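Local coordinates for protein pseudopodium-enriched atypical kinase 1 (Homo sapiens, PDB 6BHC) that is a pseudokinase with a protein kinase fold that forms dimers and probably acts as a non-catalytic scaffold in cell-motility signalling, at residues H103-R108 against N242-Q248; V113-I117 against Q186-G190; L191-K195 against D278-T282. The protein carries 1 engineered substitution. One frame throughout, in Å; residues are numbered along the deposited sequence.

Contact 1 (H103-R108 against N242-Q248); sequences HSLAVR and NFSQAKQ
The imidazole of H103 meets 242-248 with its edge: NE2 donates a nearly straight bond (168° at the hydrogen) to A246 O, 3.1 Å away, and that acceptor lies almost in the ring plane. CD2 comes 3.3 Å from S244 O, also near the plane, so one ring edge touches two carbonyls of the turn. H103 reaches the turn because CG stands anti to the backbone N. The second ring, F243, meets the aliphatic part of R108, CD coming obliquely to 3.7 Å from F243 CD1, while the guanidinium turns its own edge to the phenyl, the two planes 42° apart. The end of that arginine is held by Q118 O and D120, and H201 meets F243 edge-to-face. In the kinase fold, helix 104-109 is the alphaC helix and N242-F243-S244 occupies the place of the DFG motif. A phenylalanine packed against alphaC and against the catalytic-loop histidine recalls the regulatory spine of active kinases, here in a protein with asparagine instead of the usual aspartate. S104, the residue after H103, turns its OG to the backbone: it accepts from F243 N at 3.0 Å, a somewhat bent bond (143°). Replacing S104 with an alanine would probably leave F243 N without this acceptor and hold the turn less firmly to the helix. Within the turn segment, S244 OG donates to N242 OD1 at 2.9 Å, arriving nearly in line with the carbonyl, while N242 ND2 is taken by N208. A water links the two serine hydroxyls weakly. Deeper in, V107 CG1 rests 3.9 Å from A246 CB, and K247 continues into a backbone pairing with T200.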
loop_
_atom_site.group_PDB
_atom_site.type_symbol
_atom_site.label_atom_id
_atom_site.label_comp_id
_atom_site.label_asym_id
_atom_site.label_seq_id
_atom_site.Cartn_x
_atom_site.Cartn_y
_atom_site.Cartn_z
ATOM N N HIS A 103 -22.284 38.197 -7.690
ATOM C CA HIS A 103 -20.971 38.512 -7.140
ATOM C C HIS A 103 -20.310 37.272 -6.549
ATOM O O HIS A 103 -19.088 37.130 -6.592
ATOM C CB HIS A 103 -21.080 39.606 -6.076
ATOM C CG HIS A 103 -19.767 39.991 -5.470
ATOM N ND1 HIS A 103 -18.752 40.570 -6.200
ATOM C CD2 HIS A 103 -19.302 39.878 -4.204
ATOM C CE1 HIS A 103 -17.718 40.798 -5.409
ATOM N NE2 HIS A 103 -18.026 40.388 -4.192
ATOM N N SER A 104 -21.128 36.378 -5.986
ATOM C CA SER A 104 -20.594 35.136 -5.437
ATOM C C SER A 104 -19.992 34.267 -6.533
ATOM O O SER A 104 -18.955 33.625 -6.328
ATOM C CB SER A 104 -21.690 34.376 -4.689
ATOM O OG SER A 104 -21.207 33.135 -4.197
ATOM N N LEU A 105 -20.626 34.236 -7.706
ATOM C CA LEU A 105 -20.082 33.464 -8.819
ATOM C C LEU A 105 -18.825 34.116 -9.382
ATOM O O LEU A 105 -17.883 33.419 -9.770
ATOM C CB LEU A 105 -21.137 33.299 -9.911
ATOM C CG LEU A 105 -22.331 32.397 -9.592
ATOM C CD1 LEU A 105 -23.369 32.468 -10.700
ATOM C CD2 LEU A 105 -21.877 30.963 -9.379
ATOM N N ALA A 106 -18.789 35.450 -9.427
ATOM C CA ALA A 106 -17.643 36.139 -10.016
ATOM C C ALA A 106 -16.370 35.892 -9.214
ATOM O O ALA A 106 -15.309 35.620 -9.788
ATOM C CB ALA A 106 -17.929 37.636 -10.125
ATOM N N VAL A 107 -16.455 35.978 -7.885
ATOM C CA VAL A 107 -15.268 35.793 -7.058
ATOM C C VAL A 107 -14.850 34.327 -7.035
ATOM O O VAL A 107 -13.660 34.004 -7.127
ATOM C CB VAL A 107 -15.519 36.337 -5.638
ATOM C CG1 VAL A 107 -14.344 36.017 -4.727
ATOM C CG2 VAL A 107 -15.765 37.836 -5.685
ATOM N N ARG A 108 -15.820 33.417 -6.928
ATOM C CA ARG A 108 -15.508 31.997 -6.809
ATOM C C ARG A 108 -15.052 31.386 -8.130
ATOM O O ARG A 108 -14.259 30.438 -8.125
ATOM C CB ARG A 108 -16.727 31.244 -6.269
ATOM C CG ARG A 108 -16.451 29.812 -5.856
ATOM C CD ARG A 108 -17.628 29.235 -5.086
ATOM N NE ARG A 108 -18.885 29.391 -5.810
ATOM C CZ ARG A 108 -19.307 28.562 -6.759
ATOM N NH1 ARG A 108 -18.570 27.516 -7.105
ATOM N NH2 ARG A 108 -20.467 28.781 -7.364
ATOM N N ASN A 242 -21.107 30.263 -0.478
ATOM C CA ASN A 242 -21.665 31.590 -0.259
ATOM C C ASN A 242 -20.578 32.654 -0.198
ATOM O O ASN A 242 -20.168 33.078 0.888
ATOM C CB ASN A 242 -22.510 31.623 1.014
ATOM C CG ASN A 242 -23.315 32.897 1.137
ATOM O OD1 ASN A 242 -23.359 33.705 0.208
ATOM N ND2 ASN A 242 -23.971 33.081 2.277
ATOM N N PHE A 243 -20.118 33.100 -1.366
ATOM C CA PHE A 243 -19.132 34.166 -1.477
ATOM C C PHE A 243 -19.774 35.509 -1.809
ATOM O O PHE A 243 -19.180 36.321 -2.528
ATOM C CB PHE A 243 -18.079 33.800 -2.522
ATOM C CG PHE A 243 -17.145 32.709 -2.083
ATOM C CD1 PHE A 243 -17.552 31.384 -2.082
ATOM C CD2 PHE A 243 -15.857 33.009 -1.669
ATOM C CE1 PHE A 243 -16.693 30.381 -1.676
ATOM C CE2 PHE A 243 -14.993 32.011 -1.262
ATOM C CZ PHE A 243 -15.411 30.695 -1.265
ATOM N N SER A 244 -20.981 35.762 -1.295
ATOM C CA SER A 244 -21.677 37.006 -1.606
ATOM C C SER A 244 -21.023 38.208 -0.936
ATOM O O SER A 244 -21.117 39.327 -1.450
ATOM C CB SER A 244 -23.144 36.907 -1.186
ATOM O OG SER A 244 -23.761 35.761 -1.743
ATOM N N GLN A 245 -20.370 38.002 0.207
ATOM C CA GLN A 245 -19.716 39.074 0.946
ATOM C C GLN A 245 -18.207 39.091 0.734
ATOM O O GLN A 245 -17.502 39.822 1.435
ATOM C CB GLN A 245 -20.021 38.947 2.440
ATOM C CG GLN A 245 -21.487 38.724 2.777
ATOM C CD GLN A 245 -22.299 40.001 2.742
ATOM O OE1 GLN A 245 -22.777 40.419 1.688
ATOM N NE2 GLN A 245 -22.463 40.626 3.902
ATOM N N ALA A 246 -17.700 38.305 -0.212
ATOM C CA ALA A 246 -16.261 38.149 -0.365
ATOM C C ALA A 246 -15.619 39.431 -0.876
ATOM O O ALA A 246 -16.157 40.114 -1.752
ATOM C CB ALA A 246 -15.952 36.993 -1.316
ATOM N N LYS A 247 -14.457 39.757 -0.316
ATOM C CA LYS A 247 -13.677 40.913 -0.732
ATOM C C LYS A 247 -12.511 40.462 -1.600
ATOM O O LYS A 247 -11.885 39.433 -1.333
ATOM C CB LYS A 247 -13.156 41.687 0.481
ATOM C CG LYS A 247 -14.243 42.201 1.407
ATOM C CD LYS A 247 -15.131 43.211 0.705
ATOM C CE LYS A 247 -16.185 43.759 1.650
ATOM N NZ LYS A 247 -17.052 44.769 0.980
ATOM N N GLN A 248 -12.226 41.240 -2.641
ATOM C CA GLN A 248 -11.153 40.949 -3.587
ATOM C C GLN A 248 -10.210 42.145 -3.624
ATOM O O GLN A 248 -10.560 43.197 -4.169
ATOM C CB GLN A 248 -11.717 40.652 -4.976
ATOM C CG GLN A 248 -10.666 40.508 -6.064
ATOM C CD GLN A 248 -10.072 39.116 -6.125
ATOM O OE1 GLN A 248 -10.797 38.123 -6.190
ATOM N NE2 GLN A 248 -8.746 39.036 -6.104
HETATM O O HOH W 1 -24.336 32.865 -3.331
#

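Contact 2 (V113-I117 against Q186-G190); sequences VHFNI and QLCSG
Q186 OE1 is approached from two sources: the backbone N of L238 donates to it, and N116 ND2 comes to 3.0 Å, a weak bond because the hydrogen points well off line (123°). N116 ND2 in turn has L238 O as its stronger partner, and Q186 NE2 is taken up by T236 O, so the two buried amides are stitched to strand 237-240 and the residue before it as well as to each other. Their planes stand 63° apart and the chains cross at about a right angle, N116 laying its amide over the start of this helical segment, with CG 3.5 Å from Q186 O and OD1 beside S189 CB. Behind them, H114 ND1 accepts from N116 N at 3.0 Å and 168°, although the donor is somewhat tilted from the ring plane; this bond fixes the rotation of the imidazole inside the type I turn from H114 to I117. The ring's far corner, NE2, shares a water with S189 O, whose bond to the water is 2.9 Å, and the imidazole also meets H193. I117 CG1 is anti to the carbonyl carbon, which carries CD1 to G190 O, 3.6 Å away. F115 brings CE2 to 4.1 Å from Q186 OE1, while its ring has R237 as a cation-pi partner and meets W409 edge-to-face. Histidine, any residue, then asparagine, in the loop after the alphaC helix and packed on alphaE, is the HxN motif of the alphaC-beta4 loop, a hinge between the two lobes of protein kinases.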
loop_
_atom_site.group_PDB
_atom_site.type_symbol
_atom_site.label_atom_id
_atom_site.label_comp_id
_atom_site.label_asym_id
_atom_site.label_seq_id
_atom_site.Cartn_x
_atom_site.Cartn_y
_atom_site.Cartn_z
ATOM N N VAL A 113 -9.708 25.143 -8.649
ATOM C CA VAL A 113 -10.535 24.198 -7.915
ATOM C C VAL A 113 -9.825 23.763 -6.635
ATOM O O VAL A 113 -8.593 23.675 -6.571
ATOM C CB VAL A 113 -10.894 22.983 -8.788
ATOM C CG1 VAL A 113 -11.693 23.426 -10.007
ATOM C CG2 VAL A 113 -9.639 22.236 -9.211
ATOM N N HIS A 114 -10.618 23.511 -5.597
ATOM C CA HIS A 114 -10.094 23.075 -4.314
ATOM C C HIS A 114 -11.096 22.127 -3.675
ATOM O O HIS A 114 -12.308 22.279 -3.841
ATOM C CB HIS A 114 -9.813 24.259 -3.383
ATOM C CG HIS A 114 -9.035 23.892 -2.161
ATOM N ND1 HIS A 114 -9.629 23.404 -1.016
ATOM C CD2 HIS A 114 -7.707 23.938 -1.902
ATOM C CE1 HIS A 114 -8.701 23.168 -0.107
ATOM N NE2 HIS A 114 -7.526 23.485 -0.619
ATOM N N PHE A 115 -10.567 21.155 -2.931
ATOM C CA PHE A 115 -11.394 20.105 -2.344
ATOM C C PHE A 115 -12.455 20.665 -1.402
ATOM O O PHE A 115 -13.545 20.092 -1.285
ATOM C CB PHE A 115 -10.490 19.110 -1.612
ATOM C CG PHE A 115 -11.194 17.885 -1.106
ATOM C CD1 PHE A 115 -11.598 16.889 -1.981
ATOM C CD2 PHE A 115 -11.416 17.710 0.251
ATOM C CE1 PHE A 115 -12.231 15.753 -1.513
ATOM C CE2 PHE A 115 -12.050 16.578 0.724
ATOM C CZ PHE A 115 -12.453 15.596 -0.159
ATOM N N ASN A 116 -12.167 21.785 -0.738
ATOM C CA ASN A 116 -13.042 22.334 0.291
ATOM C C ASN A 116 -13.702 23.644 -0.130
ATOM O O ASN A 116 -14.217 24.376 0.722
ATOM C CB ASN A 116 -12.261 22.526 1.590
ATOM C CG ASN A 116 -11.643 21.237 2.087
ATOM O OD1 ASN A 116 -10.422 21.089 2.102
ATOM N ND2 ASN A 116 -12.484 20.294 2.493
ATOM N N ILE A 117 -13.700 23.957 -1.422
ATOM C CA ILE A 117 -14.345 25.155 -1.941
ATOM C C ILE A 117 -15.335 24.735 -3.017
ATOM O O ILE A 117 -15.029 23.875 -3.852
ATOM C CB ILE A 117 -13.315 26.169 -2.485
ATOM C CG1 ILE A 117 -12.372 26.607 -1.362
ATOM C CG2 ILE A 117 -14.013 27.380 -3.099
ATOM C CD1 ILE A 117 -11.401 27.690 -1.756
ATOM N N GLN A 186 -10.395 21.140 7.540
ATOM C CA GLN A 186 -10.764 21.339 6.142
ATOM C C GLN A 186 -11.102 22.798 5.862
ATOM O O GLN A 186 -10.799 23.312 4.780
ATOM C CB GLN A 186 -11.943 20.439 5.776
ATOM C CG GLN A 186 -11.666 18.957 5.936
ATOM C CD GLN A 186 -12.854 18.107 5.545
ATOM O OE1 GLN A 186 -13.269 18.090 4.386
ATOM N NE2 GLN A 186 -13.418 17.402 6.516
ATOM N N LEU A 187 -11.732 23.478 6.823
ATOM C CA LEU A 187 -12.031 24.896 6.656
ATOM C C LEU A 187 -10.752 25.707 6.506
ATOM O O LEU A 187 -10.649 26.570 5.626
ATOM C CB LEU A 187 -12.855 25.405 7.840
ATOM C CG LEU A 187 -13.129 26.912 7.862
ATOM C CD1 LEU A 187 -13.917 27.342 6.632
ATOM C CD2 LEU A 187 -13.859 27.315 9.136
ATOM N N CYS A 188 -9.761 25.442 7.361
ATOM C CA CYS A 188 -8.494 26.158 7.263
ATOM C C CYS A 188 -7.818 25.903 5.922
ATOM O O CYS A 188 -7.195 26.806 5.353
ATOM C CB CYS A 188 -7.577 25.762 8.421
ATOM S SG CYS A 188 -8.202 26.279 10.041
ATOM N N SER A 189 -7.943 24.682 5.396
ATOM C CA SER A 189 -7.364 24.377 4.091
ATOM C C SER A 189 -7.993 25.235 2.999
ATOM O O SER A 189 -7.288 25.801 2.157
ATOM C CB SER A 189 -7.535 22.891 3.777
ATOM O OG SER A 189 -6.842 22.089 4.718
ATOM N N GLY A 190 -9.323 25.344 3.002
ATOM C CA GLY A 190 -9.987 26.170 2.008
ATOM C C GLY A 190 -9.690 27.647 2.182
ATOM O O GLY A 190 -9.535 28.377 1.200
HETATM O O HOH W 2 -4.925 24.690 0.916
#

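Contact 3 (L191-K195 against D278-T282); sequences LEHLK and DEFQT
K195 and E279 reach for one another from opposite directions, NZ meeting OE2 at 3.1 Å in a salt bridge. The carboxylate is entered on the syn side of OE2, with the ammonium 27° out of its plane. Both chains fold at chi2 (K195 -56°, E279 79°), which brings their ends together between the two segments. D278 OD2 lies 4.6 Å from the same ammonium, beyond a salt bridge, yet near enough that the charge would probably steady it. Alongside, L191 spreads its branches over the other helix: CD2 rests 3.9 Å from D278 OD2, and CD1 comes within 3.6 Å of T282 OG1, the two side chains running side by side in opposite senses. L194 CD1 gives a looser touch to the D278 carboxylate. This is the meeting of alphaE with alphaF, the central helix of the kinase C-lobe, and D278 takes the part of the alphaF aspartate: its two oxygens accept from the backbone N of H201 and of C202, fixing the catalytic loop. One shell further out, T282 OG1 donates to D278 O at 2.8 Å while T282 N approaches that oxygen from the opposite face, so the hydroxyl beside L191 is tied to its own helix. I343 lies against L191, K195 and T282 and gives E279 OE2 a weak backbone bond.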
loop_
_atom_site.group_PDB
_atom_site.type_symbol
_atom_site.label_atom_id
_atom_site.label_comp_id
_atom_site.label_asym_id
_atom_site.label_seq_id
_atom_site.Cartn_x
_atom_site.Cartn_y
_atom_site.Cartn_z
ATOM N N LEU A 191 -9.608 28.110 3.434
ATOM C CA LEU A 191 -9.258 29.506 3.678
ATOM C C LEU A 191 -7.812 29.787 3.293
ATOM O O LEU A 191 -7.496 30.877 2.804
ATOM C CB LEU A 191 -9.501 29.863 5.144
ATOM C CG LEU A 191 -10.959 29.869 5.608
ATOM C CD1 LEU A 191 -11.046 30.192 7.091
ATOM C CD2 LEU A 191 -11.781 30.856 4.789
ATOM N N GLU A 192 -6.920 28.816 3.506
ATOM C CA GLU A 192 -5.537 28.967 3.065
ATOM C C GLU A 192 -5.452 29.072 1.548
ATOM O O GLU A 192 -4.534 29.707 1.017
ATOM C CB GLU A 192 -4.705 27.789 3.574
ATOM C CG GLU A 192 -3.205 27.931 3.387
ATOM C CD GLU A 192 -2.443 26.709 3.875
ATOM O OE1 GLU A 192 -2.998 25.592 3.805
ATOM O OE2 GLU A 192 -1.292 26.870 4.334
ATOM N N HIS A 193 -6.404 28.463 0.836
ATOM C CA HIS A 193 -6.456 28.565 -0.617
ATOM C C HIS A 193 -6.804 29.973 -1.083
ATOM O O HIS A 193 -6.441 30.350 -2.202
ATOM C CB HIS A 193 -7.477 27.563 -1.164
ATOM C CG HIS A 193 -7.468 27.431 -2.655
ATOM N ND1 HIS A 193 -6.455 26.795 -3.340
ATOM C CD2 HIS A 193 -8.357 27.838 -3.591
ATOM C CE1 HIS A 193 -6.717 26.823 -4.635
ATOM N NE2 HIS A 193 -7.866 27.449 -4.813
ATOM N N LEU A 194 -7.485 30.762 -0.249
ATOM C CA LEU A 194 -7.881 32.109 -0.641
ATOM C C LEU A 194 -6.759 33.127 -0.495
ATOM O O LEU A 194 -6.816 34.184 -1.132
ATOM C CB LEU A 194 -9.081 32.572 0.189
ATOM C CG LEU A 194 -10.326 31.685 0.218
ATOM C CD1 LEU A 194 -11.423 32.329 1.059
ATOM C CD2 LEU A 194 -10.823 31.402 -1.187
ATOM N N LYS A 195 -5.747 32.833 0.321
ATOM C CA LYS A 195 -4.725 33.831 0.628
ATOM C C LYS A 195 -3.927 34.280 -0.590
ATOM O O LYS A 195 -3.729 35.497 -0.749
ATOM C CB LYS A 195 -3.806 33.300 1.734
ATOM C CG LYS A 195 -4.547 32.874 2.988
ATOM C CD LYS A 195 -5.395 34.006 3.540
ATOM C CE LYS A 195 -6.165 33.569 4.778
ATOM N NZ LYS A 195 -7.004 34.670 5.331
ATOM N N ASP A 278 -11.190 36.591 8.239
ATOM C CA ASP A 278 -11.612 35.193 8.243
ATOM C C ASP A 278 -11.072 34.440 9.452
ATOM O O ASP A 278 -11.741 33.535 9.966
ATOM C CB ASP A 278 -11.180 34.501 6.950
ATOM C CG ASP A 278 -11.971 34.976 5.744
ATOM O OD1 ASP A 278 -13.057 35.564 5.935
ATOM O OD2 ASP A 278 -11.511 34.752 4.604
ATOM N N GLU A 279 -9.871 34.794 9.920
ATOM C CA GLU A 279 -9.341 34.166 11.126
ATOM C C GLU A 279 -10.208 34.483 12.339
ATOM O O GLU A 279 -10.480 33.604 13.166
ATOM C CB GLU A 279 -7.897 34.616 11.362
ATOM C CG GLU A 279 -6.873 34.006 10.406
ATOM C CD GLU A 279 -6.843 34.682 9.046
ATOM O OE1 GLU A 279 -7.643 35.613 8.819
ATOM O OE2 GLU A 279 -6.010 34.283 8.203
ATOM N N PHE A 280 -10.660 35.733 12.455
ATOM C CA PHE A 280 -11.494 36.119 13.589
ATOM C C PHE A 280 -12.837 35.397 13.562
ATOM O O PHE A 280 -13.335 34.966 14.607
ATOM C CB PHE A 280 -11.697 37.634 13.598
ATOM C CG PHE A 280 -12.539 38.129 14.739
ATOM C CD1 PHE A 280 -11.968 38.399 15.972
ATOM C CD2 PHE A 280 -13.900 38.332 14.576
ATOM C CE1 PHE A 280 -12.739 38.856 17.022
ATOM C CE2 PHE A 280 -14.677 38.790 15.622
ATOM C CZ PHE A 280 -14.095 39.054 16.846
ATOM N N GLN A 281 -13.438 35.255 12.377
ATOM C CA GLN A 281 -14.725 34.570 12.291
ATOM C C GLN A 281 -14.586 33.075 12.545
ATOM O O GLN A 281 -15.530 32.441 13.031
ATOM C CB GLN A 281 -15.368 34.828 10.928
ATOM C CG GLN A 281 -15.846 36.260 10.739
ATOM C CD GLN A 281 -16.589 36.470 9.431
ATOM O OE1 GLN A 281 -16.515 35.649 8.517
ATOM N NE2 GLN A 281 -17.314 37.579 9.338
ATOM N N THR A 282 -13.424 32.497 12.233
ATOM C CA THR A 282 -13.188 31.091 12.542
ATOM C C THR A 282 -13.152 30.852 14.047
ATOM O O THR A 282 -13.582 29.790 14.517
ATOM C CB THR A 282 -11.886 30.624 11.889
ATOM O OG1 THR A 282 -11.971 30.810 10.470
ATOM C CG2 THR A 282 -11.629 29.153 12.179
#

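All three contacts belong to one kinase domain. Contact 1 and contact 2 have centres 15 Å apart, contacts 1 and 3 14 Å, and contacts 2 and 3 only 10 Å, the last two sharing helix 173-194. Along the chain contact 2 nests inside the loop closed by contact 1, contact 3 follows contact 2, and contacts 1 and 3 interleave. F243 ties them together: its CZ lies 4.0 Å from I117 CG2, and its CE2 lies 4.2 Å from L194 CD2. I117 CD1 also packs on H193 and L194. Side-chain packing thus runs from alphaC through the DFG-like segment and the alphaC-beta4 loop to the C-lobe helices, joining both lobes.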